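PDB 6OHB: guanine deaminase, which catalyses the zinc-dependent hydrolytic deamination of guanine to xanthine and ammonia, the step that opens guanine degradation in Escherichia coli. Local coordinates for residues 22-27 / 317-322; 283-288 / 293-298; 341-346 / 352-357. All blocks are in the same frame, centred on the assembly; numbering follows the deposited sequence.

How the contacts relate
Strands 14-18 and 32-35 are joined by the loop that carries residues 22-27, and contact 1 closes a long loop from there to 317-322, 290 residues on, which runs from the end of helix 312-317 into strand 321-324 of the amidohydrolase barrel. Within that span lies contact 2, a local closure between helix 282-290 and strand 294-297; it meets contact 1 through the strand pairing of Lys-321 O with Ile-295 N. Contact 3 follows in series, folding residues 352-357 back on helix 336-349. Its Ala-343 packs on Phe-297 of contact 2, and its Tyr-352 touches Pro-25 of contact 1. Contact 1 ties the early loop to the barrel, while contacts 2 and 3 join consecutive elements within the domain.

Contact 1 (22-27 / 317-322); sequences IDNPEE and QKKVKV
Asp-23 and Lys-319 meet at the protein surface, where the loop between strands 14-18 and 32-35 comes up to the end of helix 312-317 in the TIM-barrel domain of this amidohydrolase. The charged contact is a long salt bridge, Asp-23 OD2 to Lys-319 NZ at 3.6 Å, with the two side chains passing at a slant. Lys-319 gets there by bending at chi2 and again at chi4 (-71°), which turns NZ toward the loop. The same ammonium lies beside the amide of Asn-24, NZ to ND2 3.8 Å, a polar neighbour rather than a second anion. The exposed setting and the length of the bridge suggest a modest electrostatic link.

Backbone geometry places the lysine. Lys-319 takes positive phi (56°) in a Schellman motif that ends the helix, and the chain then runs on into strand 321-324; Val-320 and, in the strand, Val-322 pack back on Ala-315. On the loop side, Ile-22 and Pro-25 rest on Trp-316 of the same helix, so apolar packing accompanies the salt bridge.

Hydrogen bonds inside 22-27 hold the acidic turn together. Glu-27 folds back over it, and its OE2 accepts from two backbone amides: Asp-23 N, at 3.2 Å, comes from above the carboxylate plane, while Asn-24 N, at 3.0 Å, approaches on the anti side, 19° out of that plane.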
ATOM      1  N   ILE A  22      11.575  18.981 -17.424  1.00 48.57           N
ATOM      2  CA  ILE A  22      10.522  19.425 -18.333  1.00 53.48           C
ATOM      3  C   ILE A  22       9.586  20.325 -17.533  1.00 58.87           C
ATOM      4  O   ILE A  22       9.811  20.542 -16.336  1.00 64.58           O
ATOM      5  CB  ILE A  22       9.794  18.217 -18.954  1.00 52.86           C
ATOM      6  CG1 ILE A  22       9.568  17.126 -17.902  1.00 48.90           C
ATOM      7  CG2 ILE A  22      10.621  17.632 -20.101  1.00 51.72           C
ATOM      8  CD1 ILE A  22       8.352  17.340 -17.003  1.00 53.36           C
ATOM      9  N   ASP A  23       8.547  20.870 -18.171  1.00 56.98           N
ATOM     10  CA  ASP A  23       7.507  21.570 -17.431  1.00 59.68           C
ATOM     11  C   ASP A  23       6.102  21.019 -17.680  1.00 61.23           C
ATOM     12  O   ASP A  23       5.155  21.453 -17.011  1.00 64.10           O
ATOM     13  CB  ASP A  23       7.541  23.093 -17.721  1.00 71.57           C
ATOM     14  CG  ASP A  23       7.526  23.441 -19.194  1.00 78.21           C
ATOM     15  OD1 ASP A  23       7.917  22.597 -20.025  1.00 76.93           O
ATOM     16  OD2 ASP A  23       7.139  24.587 -19.528  1.00 86.34           O
ATOM     17  N   ASN A  24       5.936  20.068 -18.603  1.00 59.02           N
ATOM     18  CA  ASN A  24       4.686  19.355 -18.741  1.00 60.43           C
ATOM     19  C   ASN A  24       4.983  17.863 -18.671  1.00 59.06           C
ATOM     20  O   ASN A  24       5.945  17.395 -19.303  1.00 50.77           O
ATOM     21  CB  ASN A  24       3.980  19.695 -20.064  1.00 64.49           C
ATOM     22  CG  ASN A  24       2.776  20.589 -19.873  1.00 75.69           C
ATOM     23  OD1 ASN A  24       1.733  20.153 -19.390  1.00 69.39           O
ATOM     24  ND2 ASN A  24       2.921  21.860 -20.246  1.00 77.52           N
ATOM     25  N   PRO A  25       4.205  17.089 -17.909  1.00 55.55           N
ATOM     26  CA  PRO A  25       4.473  15.641 -17.816  1.00 49.26           C
ATOM     27  C   PRO A  25       4.375  14.923 -19.149  1.00 50.60           C
ATOM     28  O   PRO A  25       4.838  13.780 -19.255  1.00 44.21           O
ATOM     29  CB  PRO A  25       3.399  15.137 -16.833  1.00 55.60           C
ATOM     30  CG  PRO A  25       2.330  16.188 -16.862  1.00 52.00           C
ATOM     31  CD  PRO A  25       3.011  17.488 -17.147  1.00 51.71           C
ATOM     32  N   GLU A  26       3.800  15.562 -20.170  1.00 59.06           N
ATOM     33  CA  GLU A  26       3.710  14.956 -21.491  1.00 61.18           C
ATOM     34  C   GLU A  26       5.056  14.900 -22.202  1.00 55.62           C
ATOM     35  O   GLU A  26       5.230  14.065 -23.095  1.00 55.87           O
ATOM     36  CB  GLU A  26       2.698  15.718 -22.349  1.00 64.74           C
ATOM     37  CG  GLU A  26       1.321  15.076 -22.405  1.00 63.29           C
ATOM     38  CD  GLU A  26       0.704  14.899 -21.031  1.00 70.70           C
ATOM     39  OE1 GLU A  26       0.311  15.914 -20.415  1.00 74.97           O
ATOM     40  OE2 GLU A  26       0.617  13.742 -20.566  1.00 72.02           O
ATOM     41  N   GLU A  27       6.010  15.759 -21.838  1.00 53.25           N
ATOM     42  CA  GLU A  27       7.317  15.709 -22.482  1.00 54.63           C
ATOM     43  C   GLU A  27       8.261  14.693 -21.856  1.00 55.51           C
ATOM     44  O   GLU A  27       9.366  14.509 -22.382  1.00 53.34           O
ATOM     45  CB  GLU A  27       8.006  17.071 -22.445  1.00 51.62           C
ATOM     46  CG  GLU A  27       7.098  18.268 -22.352  1.00 58.24           C
ATOM     47  CD  GLU A  27       7.884  19.533 -22.077  1.00 62.16           C
ATOM     48  OE1 GLU A  27       8.908  19.757 -22.755  1.00 75.01           O
ATOM     49  OE2 GLU A  27       7.490  20.290 -21.172  1.00 67.63           O
ATOM     50  N   GLN A 317      -0.491  22.772 -14.027  1.00 56.69           N
ATOM     51  CA  GLN A 317      -1.047  23.918 -14.744  1.00 54.39           C
ATOM     52  C   GLN A 317      -0.457  25.225 -14.232  1.00 59.88           C
ATOM     53  O   GLN A 317      -0.101  26.106 -15.026  1.00 59.33           O
ATOM     54  CB  GLN A 317      -2.572  23.933 -14.619  1.00 53.62           C
ATOM     55  N   LYS A 318      -0.335  25.366 -12.912  1.00 51.87           N
ATOM     56  CA  LYS A 318       0.265  26.554 -12.314  1.00 49.94           C
ATOM     57  C   LYS A 318       1.791  26.544 -12.382  1.00 53.39           C
ATOM     58  O   LYS A 318       2.417  27.482 -11.877  1.00 48.99           O
ATOM     59  CB  LYS A 318      -0.189  26.706 -10.856  1.00 55.59           C
ATOM     60  CG  LYS A 318      -1.707  26.744 -10.654  1.00 56.85           C
ATOM     61  CD  LYS A 318      -2.337  28.006 -11.220  1.00 60.72           C
ATOM     62  N   LYS A 319       2.395  25.501 -12.960  1.00 52.76           N
ATOM     63  CA  LYS A 319       3.847  25.406 -13.138  1.00 49.93           C
ATOM     64  C   LYS A 319       4.605  25.539 -11.816  1.00 51.01           C
ATOM     65  O   LYS A 319       5.622  26.229 -11.738  1.00 49.29           O
ATOM     66  CB  LYS A 319       4.353  26.442 -14.148  1.00 48.03           C
ATOM     67  CG  LYS A 319       3.636  26.432 -15.497  1.00 54.85           C
ATOM     68  CD  LYS A 319       4.602  26.722 -16.642  1.00 67.73           C
ATOM     69  CE  LYS A 319       3.974  26.426 -17.999  1.00 76.70           C
ATOM     70  NZ  LYS A 319       3.810  24.962 -18.244  1.00 73.77           N
ATOM     71  N   VAL A 320       4.122  24.867 -10.767  1.00 49.37           N
ATOM     72  CA  VAL A 320       4.803  24.825  -9.470  1.00 46.71           C
ATOM     73  C   VAL A 320       5.526  23.486  -9.340  1.00 43.90           C
ATOM     74  O   VAL A 320       4.979  22.437  -9.696  1.00 48.18           O
ATOM     75  CB  VAL A 320       3.829  25.071  -8.300  1.00 48.90           C
ATOM     76  CG1 VAL A 320       2.642  24.164  -8.402  1.00 53.92           C
ATOM     77  CG2 VAL A 320       4.538  24.896  -6.959  1.00 49.26           C
ATOM     78  N   LYS A 321       6.776  23.531  -8.885  1.00 41.00           N
ATOM     79  CA  LYS A 321       7.603  22.335  -8.722  1.00 48.42           C
ATOM     80  C   LYS A 321       7.090  21.430  -7.599  1.00 48.09           C
ATOM     81  O   LYS A 321       6.818  21.891  -6.485  1.00 39.79           O
ATOM     82  CB  LYS A 321       9.051  22.748  -8.441  1.00 43.16           C
ATOM     83  CG  LYS A 321       9.702  23.519  -9.588  1.00 40.03           C
ATOM     84  CD  LYS A 321      11.097  23.985  -9.205  1.00 34.77           C
ATOM     85  CE  LYS A 321      11.030  25.209  -8.315  1.00 39.36           C
ATOM     86  NZ  LYS A 321      12.296  25.418  -7.565  1.00 54.76           N
ATOM     87  N   VAL A 322       6.963  20.135  -7.891  1.00 44.45           N
ATOM     88  CA  VAL A 322       6.444  19.161  -6.935  1.00 47.15           C
ATOM     89  C   VAL A 322       7.429  18.008  -6.809  1.00 43.51           C
ATOM     90  O   VAL A 322       7.904  17.477  -7.818  1.00 46.19           O
ATOM     91  CB  VAL A 322       5.054  18.633  -7.346  1.00 41.19           C
ATOM     92  CG1 VAL A 322       4.636  17.460  -6.462  1.00 41.79           C
ATOM     93  CG2 VAL A 322       4.025  19.745  -7.271  1.00 37.30           C
TER

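Contact 2 (283-288 / 293-298); sequences KEWDRL and SSIAFC
Leu-288 has the largest share of this contact, spreading its two methyls over Ser-293 and Ile-295 where helix 282-290 turns into strand 294-297. The tight part is apolar and buried. CD2 of Leu-288 presses on Ser-293 CB at 3.6 Å, while its CD1 meets Ile-295 CD1 at 3.8 Å, the two side chains crossing at about a right angle. Trp-285, one helical turn earlier, brings the far corner of its indole to the same methyl, CZ3 to Ile-295 CD1 3.6 Å. Ile-295 CG1 stands opposite its own carbonyl carbon (chi1 -61°), and the extended chi2 brings CD1 up to both the leucine methyl and the indole. An alanine at Leu-288 would remove both methyls and would probably leave a gap beside Ser-293 and Ile-295 CD1, letting the isoleucine end turn more freely.

A backbone bond shuts the turn: Ser-293 N donates to Leu-288 O over 3.0 Å. The hydroxyl of Ser-293 hydrogen-bonds to Thr-291 OG1. On the outer side of the helix the packing gives way to polar groups; Asp-286 is exposed, and Arg-287 leads away to a salt bridge with Asp-260.

Within the beta-alpha-beta unit 272-274, 282-290, 294-297 of the barrel, Leu-288 also touches Phe-274 and Leu-259 of helix 258-264, and strand 294-297 runs parallel between strands 272-274 and 321-324.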
ATOM      1  N   LYS A 283      -5.278  31.997  -5.037  1.00 60.99           N
ATOM      2  CA  LYS A 283      -4.268  32.964  -4.616  1.00 58.49           C
ATOM      3  C   LYS A 283      -2.965  32.271  -4.239  1.00 55.75           C
ATOM      4  O   LYS A 283      -1.882  32.674  -4.675  1.00 53.50           O
ATOM      5  CB  LYS A 283      -4.795  33.797  -3.447  1.00 62.96           C
ATOM      6  N   GLU A 284      -3.054  31.229  -3.410  1.00 58.31           N
ATOM      7  CA  GLU A 284      -1.850  30.589  -2.891  1.00 60.18           C
ATOM      8  C   GLU A 284      -1.128  29.797  -3.977  1.00 57.38           C
ATOM      9  O   GLU A 284       0.109  29.759  -4.002  1.00 52.21           O
ATOM     10  CB  GLU A 284      -2.214  29.694  -1.707  1.00 55.10           C
ATOM     11  CG  GLU A 284      -2.647  30.469  -0.471  1.00 55.61           C
ATOM     12  CD  GLU A 284      -3.454  29.624   0.500  1.00 58.90           C
ATOM     13  OE1 GLU A 284      -4.185  28.714   0.044  1.00 59.41           O
ATOM     14  OE2 GLU A 284      -3.364  29.874   1.723  1.00 52.72           O
ATOM     15  N   TRP A 285      -1.878  29.161  -4.882  1.00 58.04           N
ATOM     16  CA  TRP A 285      -1.262  28.523  -6.041  1.00 59.82           C
ATOM     17  C   TRP A 285      -0.455  29.536  -6.846  1.00 60.69           C
ATOM     18  O   TRP A 285       0.715  29.299  -7.182  1.00 55.98           O
ATOM     19  CB  TRP A 285      -2.335  27.884  -6.928  1.00 60.66           C
ATOM     20  CG  TRP A 285      -2.837  26.543  -6.476  1.00 58.33           C
ATOM     21  CD1 TRP A 285      -4.094  26.248  -6.029  1.00 57.20           C
ATOM     22  CD2 TRP A 285      -2.105  25.311  -6.455  1.00 59.48           C
ATOM     23  NE1 TRP A 285      -4.186  24.913  -5.719  1.00 61.13           N
ATOM     24  CE2 TRP A 285      -2.979  24.314  -5.972  1.00 62.51           C
ATOM     25  CE3 TRP A 285      -0.794  24.954  -6.789  1.00 56.17           C
ATOM     26  CZ2 TRP A 285      -2.586  22.986  -5.817  1.00 51.61           C
ATOM     27  CZ3 TRP A 285      -0.404  23.634  -6.635  1.00 52.22           C
ATOM     28  CH2 TRP A 285      -1.298  22.666  -6.153  1.00 55.34           C
ATOM     29  N   ASP A 286      -1.068  30.688  -7.153  1.00 62.02           N
ATOM     30  CA  ASP A 286      -0.370  31.705  -7.938  1.00 58.91           C
ATOM     31  C   ASP A 286       0.828  32.280  -7.187  1.00 53.59           C
ATOM     32  O   ASP A 286       1.847  32.603  -7.808  1.00 52.64           O
ATOM     33  CB  ASP A 286      -1.331  32.830  -8.332  1.00 56.50           C
ATOM     34  CG  ASP A 286      -2.501  32.340  -9.171  1.00 63.29           C
ATOM     35  OD1 ASP A 286      -2.386  31.263  -9.799  1.00 61.15           O
ATOM     36  OD2 ASP A 286      -3.534  33.043  -9.212  1.00 68.34           O
ATOM     37  N   ARG A 287       0.725  32.420  -5.864  1.00 50.20           N
ATOM     38  CA  ARG A 287       1.853  32.917  -5.079  1.00 53.77           C
ATOM     39  C   ARG A 287       3.015  31.930  -5.091  1.00 56.18           C
ATOM     40  O   ARG A 287       4.176  32.328  -5.245  1.00 53.05           O
ATOM     41  CB  ARG A 287       1.399  33.216  -3.650  1.00 48.97           C
ATOM     42  CG  ARG A 287       2.475  33.756  -2.720  1.00 52.25           C
ATOM     43  CD  ARG A 287       2.859  35.210  -3.029  1.00 64.43           C
ATOM     44  NE  ARG A 287       1.843  36.215  -2.690  1.00 66.43           N
ATOM     45  CZ  ARG A 287       1.286  36.391  -1.490  1.00 74.41           C
ATOM     46  NH1 ARG A 287       1.624  35.633  -0.454  1.00 66.79           N
ATOM     47  NH2 ARG A 287       0.380  37.346  -1.320  1.00 76.78           N
ATOM     48  N   LEU A 288       2.726  30.638  -4.911  1.00 55.66           N
ATOM     49  CA  LEU A 288       3.776  29.630  -5.011  1.00 51.78           C
ATOM     50  C   LEU A 288       4.419  29.649  -6.391  1.00 52.85           C
ATOM     51  O   LEU A 288       5.640  29.508  -6.520  1.00 50.03           O
ATOM     52  CB  LEU A 288       3.210  28.244  -4.709  1.00 51.25           C
ATOM     53  CG  LEU A 288       2.870  27.931  -3.252  1.00 47.55           C
ATOM     54  CD1 LEU A 288       2.330  26.512  -3.135  1.00 47.41           C
ATOM     55  CD2 LEU A 288       4.086  28.128  -2.358  1.00 49.06           C
ATOM     56  N   SER A 293       8.363  28.622  -5.534  1.00 51.61           N
ATOM     57  CA  SER A 293       8.452  27.749  -4.375  1.00 50.08           C
ATOM     58  C   SER A 293       8.089  26.316  -4.759  1.00 44.88           C
ATOM     59  O   SER A 293       7.521  26.055  -5.822  1.00 52.24           O
ATOM     60  CB  SER A 293       7.542  28.250  -3.259  1.00 54.07           C
ATOM     61  OG  SER A 293       7.517  29.666  -3.226  1.00 51.19           O
ATOM     62  N   SER A 294       8.417  25.375  -3.875  1.00 39.98           N
ATOM     63  CA  SER A 294       8.213  23.960  -4.149  1.00 42.18           C
ATOM     64  C   SER A 294       7.213  23.350  -3.173  1.00 46.77           C
ATOM     65  O   SER A 294       7.016  23.837  -2.056  1.00 39.30           O
ATOM     66  CB  SER A 294       9.544  23.195  -4.072  1.00 40.66           C
ATOM     67  OG  SER A 294      10.402  23.552  -5.152  1.00 47.18           O
ATOM     68  N   ILE A 295       6.605  22.248  -3.610  1.00 50.34           N
ATOM     69  CA  ILE A 295       5.611  21.505  -2.841  1.00 46.78           C
ATOM     70  C   ILE A 295       6.126  20.087  -2.630  1.00 46.68           C
ATOM     71  O   ILE A 295       6.647  19.463  -3.563  1.00 48.43           O
ATOM     72  CB  ILE A 295       4.245  21.473  -3.560  1.00 50.55           C
ATOM     73  CG1 ILE A 295       3.685  22.886  -3.740  1.00 43.41           C
ATOM     74  CG2 ILE A 295       3.260  20.580  -2.809  1.00 43.44           C
ATOM     75  CD1 ILE A 295       2.357  22.920  -4.458  1.00 42.24           C
ATOM     76  N   ALA A 296       5.972  19.575  -1.408  1.00 45.00           N
ATOM     77  CA  ALA A 296       6.259  18.176  -1.096  1.00 43.74           C
ATOM     78  C   ALA A 296       4.943  17.406  -1.023  1.00 44.23           C
ATOM     79  O   ALA A 296       4.195  17.534  -0.048  1.00 43.56           O
ATOM     80  CB  ALA A 296       7.036  18.051   0.213  1.00 39.30           C
ATOM     81  N   PHE A 297       4.688  16.591  -2.044  1.00 40.89           N
ATOM     82  CA  PHE A 297       3.498  15.753  -2.149  1.00 39.62           C
ATOM     83  C   PHE A 297       3.709  14.489  -1.321  1.00 44.84           C
ATOM     84  O   PHE A 297       4.640  13.720  -1.584  1.00 42.04           O
ATOM     85  CB  PHE A 297       3.252  15.447  -3.632  1.00 37.67           C
ATOM     86  CG  PHE A 297       2.025  14.614  -3.929  1.00 41.91           C
ATOM     87  CD1 PHE A 297       1.021  14.422  -2.995  1.00 38.40           C
ATOM     88  CD2 PHE A 297       1.888  14.024  -5.182  1.00 38.40           C
ATOM     89  CE1 PHE A 297      -0.093  13.649  -3.301  1.00 42.80           C
ATOM     90  CE2 PHE A 297       0.787  13.256  -5.491  1.00 44.71           C
ATOM     91  CZ  PHE A 297      -0.206  13.064  -4.553  1.00 42.87           C
ATOM     92  N   CYS A 298       2.846  14.268  -0.322  1.00 37.83           N
ATOM     93  CA  CYS A 298       2.934  13.103   0.564  1.00 37.29           C
ATOM     94  C   CYS A 298       1.591  12.387   0.605  1.00 44.24           C
ATOM     95  O   CYS A 298       0.782  12.621   1.521  1.00 44.67           O
ATOM     96  CB  CYS A 298       3.327  13.512   1.989  1.00 42.21           C
ATOM     97  SG  CYS A 298       4.539  14.831   2.174  1.00 45.75           S
TER

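Contact 3 (341-346 / 352-357); sequences NEAYKV and YRLSAY
Leu-354 points its side chain at helix 336-349 and meets Tyr-344 and Ala-343 there; these three residues make the buried contact. CD2 of Leu-354, the branch that reaches the helix, lies 3.9 Å from the backbone N of Tyr-344 and touches Ala-343 CB at 4.2 Å. With CG trans to the backbone N (chi1 180°) and chi2 at 71°, CD2 is the methyl set against the helix backbone.

Tyr-344 answers with its ring edge. CD2 of the ring stands 3.4 Å from Leu-354 O, which lies in the ring plane, and the same ring carbon packs on Leu-354 CB at 4.0 Å. Phe-414 meets this ring edge-to-face, so helix 409-419 shares in fixing the tyrosine.

Ala-343 also touches Pro-299 of helix 299-304, whereas Glu-342 and Lys-345 turn to the second subunit: their salt bridge within the helix, NZ to OE2 2.6 Å, is joined by reciprocal Glu-342 to Lys-345 bridges with the neighbouring chain.

Just beyond Leu-354, Ser-355 OG accepts a weak bond from Tyr-357 N. The whole is a short loop joining two consecutive helices of the TIM-barrel domain, 336-349 and 356-363, the second opened by a serine N-cap.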
ATOM      1  N   ASN A 341       2.865   4.543  -5.503  1.00 36.78           N
ATOM      2  CA  ASN A 341       1.621   3.775  -5.550  1.00 43.34           C
ATOM      3  C   ASN A 341       0.475   4.531  -4.872  1.00 38.90           C
ATOM      4  O   ASN A 341      -0.645   4.619  -5.413  1.00 40.90           O
ATOM      5  CB  ASN A 341       1.834   2.415  -4.886  1.00 39.06           C
ATOM      6  CG  ASN A 341       0.815   1.386  -5.325  1.00 55.03           C
ATOM      7  OD1 ASN A 341       0.430   1.332  -6.493  1.00 54.68           O
ATOM      8  ND2 ASN A 341       0.367   0.561  -4.384  1.00 46.85           N
ATOM      9  N   GLU A 342       0.744   5.108  -3.697  1.00 35.45           N
ATOM     10  CA  GLU A 342      -0.303   5.860  -3.004  1.00 43.85           C
ATOM     11  C   GLU A 342      -0.673   7.126  -3.768  1.00 39.90           C
ATOM     12  O   GLU A 342      -1.854   7.501  -3.831  1.00 41.50           O
ATOM     13  CB  GLU A 342       0.137   6.208  -1.582  1.00 37.73           C
ATOM     14  CG  GLU A 342       0.429   4.999  -0.710  1.00 49.65           C
ATOM     15  CD  GLU A 342      -0.805   4.160  -0.437  1.00 58.33           C
ATOM     16  OE1 GLU A 342      -1.862   4.745  -0.118  1.00 56.08           O
ATOM     17  OE2 GLU A 342      -0.714   2.916  -0.538  1.00 61.76           O
ATOM     18  N   ALA A 343       0.321   7.789  -4.365  1.00 33.72           N
ATOM     19  CA  ALA A 343       0.039   8.948  -5.203  1.00 35.82           C
ATOM     20  C   ALA A 343      -0.855   8.567  -6.372  1.00 37.34           C
ATOM     21  O   ALA A 343      -1.773   9.311  -6.736  1.00 42.84           O
ATOM     22  CB  ALA A 343       1.340   9.568  -5.707  1.00 36.48           C
ATOM     23  N   TYR A 344      -0.589   7.410  -6.981  1.00 31.25           N
ATOM     24  CA  TYR A 344      -1.423   6.931  -8.074  1.00 32.87           C
ATOM     25  C   TYR A 344      -2.869   6.735  -7.623  1.00 40.84           C
ATOM     26  O   TYR A 344      -3.804   7.099  -8.346  1.00 40.38           O
ATOM     27  CB  TYR A 344      -0.840   5.632  -8.635  1.00 34.31           C
ATOM     28  CG  TYR A 344      -1.603   5.080  -9.814  1.00 44.62           C
ATOM     29  CD1 TYR A 344      -2.698   4.232  -9.630  1.00 44.63           C
ATOM     30  CD2 TYR A 344      -1.240   5.410 -11.114  1.00 43.80           C
ATOM     31  CE1 TYR A 344      -3.408   3.731 -10.714  1.00 50.71           C
ATOM     32  CE2 TYR A 344      -1.939   4.912 -12.202  1.00 46.44           C
ATOM     33  CZ  TYR A 344      -3.021   4.076 -11.997  1.00 54.92           C
ATOM     34  OH  TYR A 344      -3.716   3.583 -13.080  1.00 63.12           O
ATOM     35  N   LYS A 345      -3.079   6.162  -6.432  1.00 32.87           N
ATOM     36  CA  LYS A 345      -4.463   6.003  -5.962  1.00 40.62           C
ATOM     37  C   LYS A 345      -5.128   7.355  -5.694  1.00 40.35           C
ATOM     38  O   LYS A 345      -6.291   7.566  -6.064  1.00 38.35           O
ATOM     39  CB  LYS A 345      -4.526   5.115  -4.717  1.00 40.19           C
ATOM     40  CG  LYS A 345      -4.139   3.667  -4.978  1.00 41.95           C
ATOM     41  CD  LYS A 345      -4.071   2.888  -3.680  1.00 46.57           C
ATOM     42  CE  LYS A 345      -2.821   2.042  -3.603  1.00 53.65           C
ATOM     43  NZ  LYS A 345      -2.401   1.860  -2.190  1.00 56.90           N
ATOM     44  N   VAL A 346      -4.408   8.281  -5.056  1.00 35.06           N
ATOM     45  CA  VAL A 346      -4.965   9.607  -4.787  1.00 39.75           C
ATOM     46  C   VAL A 346      -5.386  10.285  -6.090  1.00 45.77           C
ATOM     47  O   VAL A 346      -6.493  10.849  -6.207  1.00 46.06           O
ATOM     48  CB  VAL A 346      -3.926  10.450  -4.017  1.00 42.49           C
ATOM     49  CG1 VAL A 346      -4.172  11.938  -4.208  1.00 45.78           C
ATOM     50  CG2 VAL A 346      -3.911  10.073  -2.537  1.00 38.84           C
ATOM     51  N   TYR A 352      -7.215  11.958 -12.242  1.00 53.33           N
ATOM     52  CA  TYR A 352      -5.933  12.251 -12.867  1.00 48.55           C
ATOM     53  C   TYR A 352      -5.131  10.963 -13.003  1.00 51.19           C
ATOM     54  O   TYR A 352      -4.912  10.256 -12.014  1.00 47.49           O
ATOM     55  CB  TYR A 352      -5.168  13.276 -12.029  1.00 49.63           C
ATOM     56  CG  TYR A 352      -3.837  13.713 -12.587  1.00 52.48           C
ATOM     57  CD1 TYR A 352      -2.659  13.077 -12.207  1.00 52.82           C
ATOM     58  CD2 TYR A 352      -3.750  14.782 -13.468  1.00 53.39           C
ATOM     59  CE1 TYR A 352      -1.435  13.482 -12.705  1.00 49.95           C
ATOM     60  CE2 TYR A 352      -2.528  15.195 -13.971  1.00 54.52           C
ATOM     61  CZ  TYR A 352      -1.373  14.543 -13.584  1.00 51.30           C
ATOM     62  OH  TYR A 352      -0.154  14.950 -14.082  1.00 59.17           O
ATOM     63  N   ARG A 353      -4.697  10.658 -14.225  1.00 46.20           N
ATOM     64  CA  ARG A 353      -3.933   9.444 -14.495  1.00 50.79           C
ATOM     65  C   ARG A 353      -2.450   9.755 -14.327  1.00 49.97           C
ATOM     66  O   ARG A 353      -1.874  10.515 -15.113  1.00 50.11           O
ATOM     67  CB  ARG A 353      -4.230   8.912 -15.893  1.00 54.57           C
ATOM     68  N   LEU A 354      -1.822   9.140 -13.328  1.00 42.21           N
ATOM     69  CA  LEU A 354      -0.395   9.318 -13.087  1.00 45.75           C
ATOM     70  C   LEU A 354       0.367   8.303 -13.934  1.00 50.12           C
ATOM     71  O   LEU A 354       0.301   7.093 -13.687  1.00 51.08           O
ATOM     72  CB  LEU A 354      -0.074   9.158 -11.606  1.00 39.23           C
ATOM     73  CG  LEU A 354       1.392   9.319 -11.214  1.00 46.06           C
ATOM     74  CD1 LEU A 354       1.815  10.776 -11.352  1.00 45.48           C
ATOM     75  CD2 LEU A 354       1.639   8.811  -9.800  1.00 41.38           C
ATOM     76  N   SER A 355       1.088   8.803 -14.930  1.00 38.96           N
ATOM     77  CA  SER A 355       1.865   7.958 -15.821  1.00 42.34           C
ATOM     78  C   SER A 355       3.073   7.349 -15.115  1.00 40.32           C
ATOM     79  O   SER A 355       3.616   7.909 -14.157  1.00 38.43           O
ATOM     80  CB  SER A 355       2.327   8.786 -17.025  1.00 43.00           C
ATOM     81  OG  SER A 355       3.578   8.345 -17.525  1.00 50.89           O
ATOM     82  N   ALA A 356       3.519   6.197 -15.632  1.00 35.58           N
ATOM     83  CA  ALA A 356       4.728   5.577 -15.101  1.00 42.75           C
ATOM     84  C   ALA A 356       5.927   6.490 -15.303  1.00 43.27           C
ATOM     85  O   ALA A 356       6.788   6.610 -14.421  1.00 42.31           O
ATOM     86  CB  ALA A 356       4.960   4.222 -15.772  1.00 46.85           C
ATOM     87  N   TYR A 357       5.990   7.152 -16.459  1.00 44.87           N
ATOM     88  CA  TYR A 357       7.047   8.125 -16.706  1.00 44.70           C
ATOM     89  C   TYR A 357       6.976   9.279 -15.714  1.00 41.10           C
ATOM     90  O   TYR A 357       8.004   9.709 -15.179  1.00 43.04           O
ATOM     91  CB  TYR A 357       6.962   8.629 -18.146  1.00 46.27           C
ATOM     92  CG  TYR A 357       7.346   7.577 -19.165  1.00 50.28           C
ATOM     93  CD1 TYR A 357       7.959   6.394 -18.768  1.00 56.02           C
ATOM     94  CD2 TYR A 357       7.088   7.758 -20.515  1.00 53.31           C
ATOM     95  CE1 TYR A 357       8.309   5.427 -19.687  1.00 55.74           C
ATOM     96  CE2 TYR A 357       7.434   6.791 -21.443  1.00 55.67           C
ATOM     97  CZ  TYR A 357       8.050   5.631 -21.023  1.00 59.19           C
ATOM     98  OH  TYR A 357       8.395   4.661 -21.938  1.00 66.33           O
TER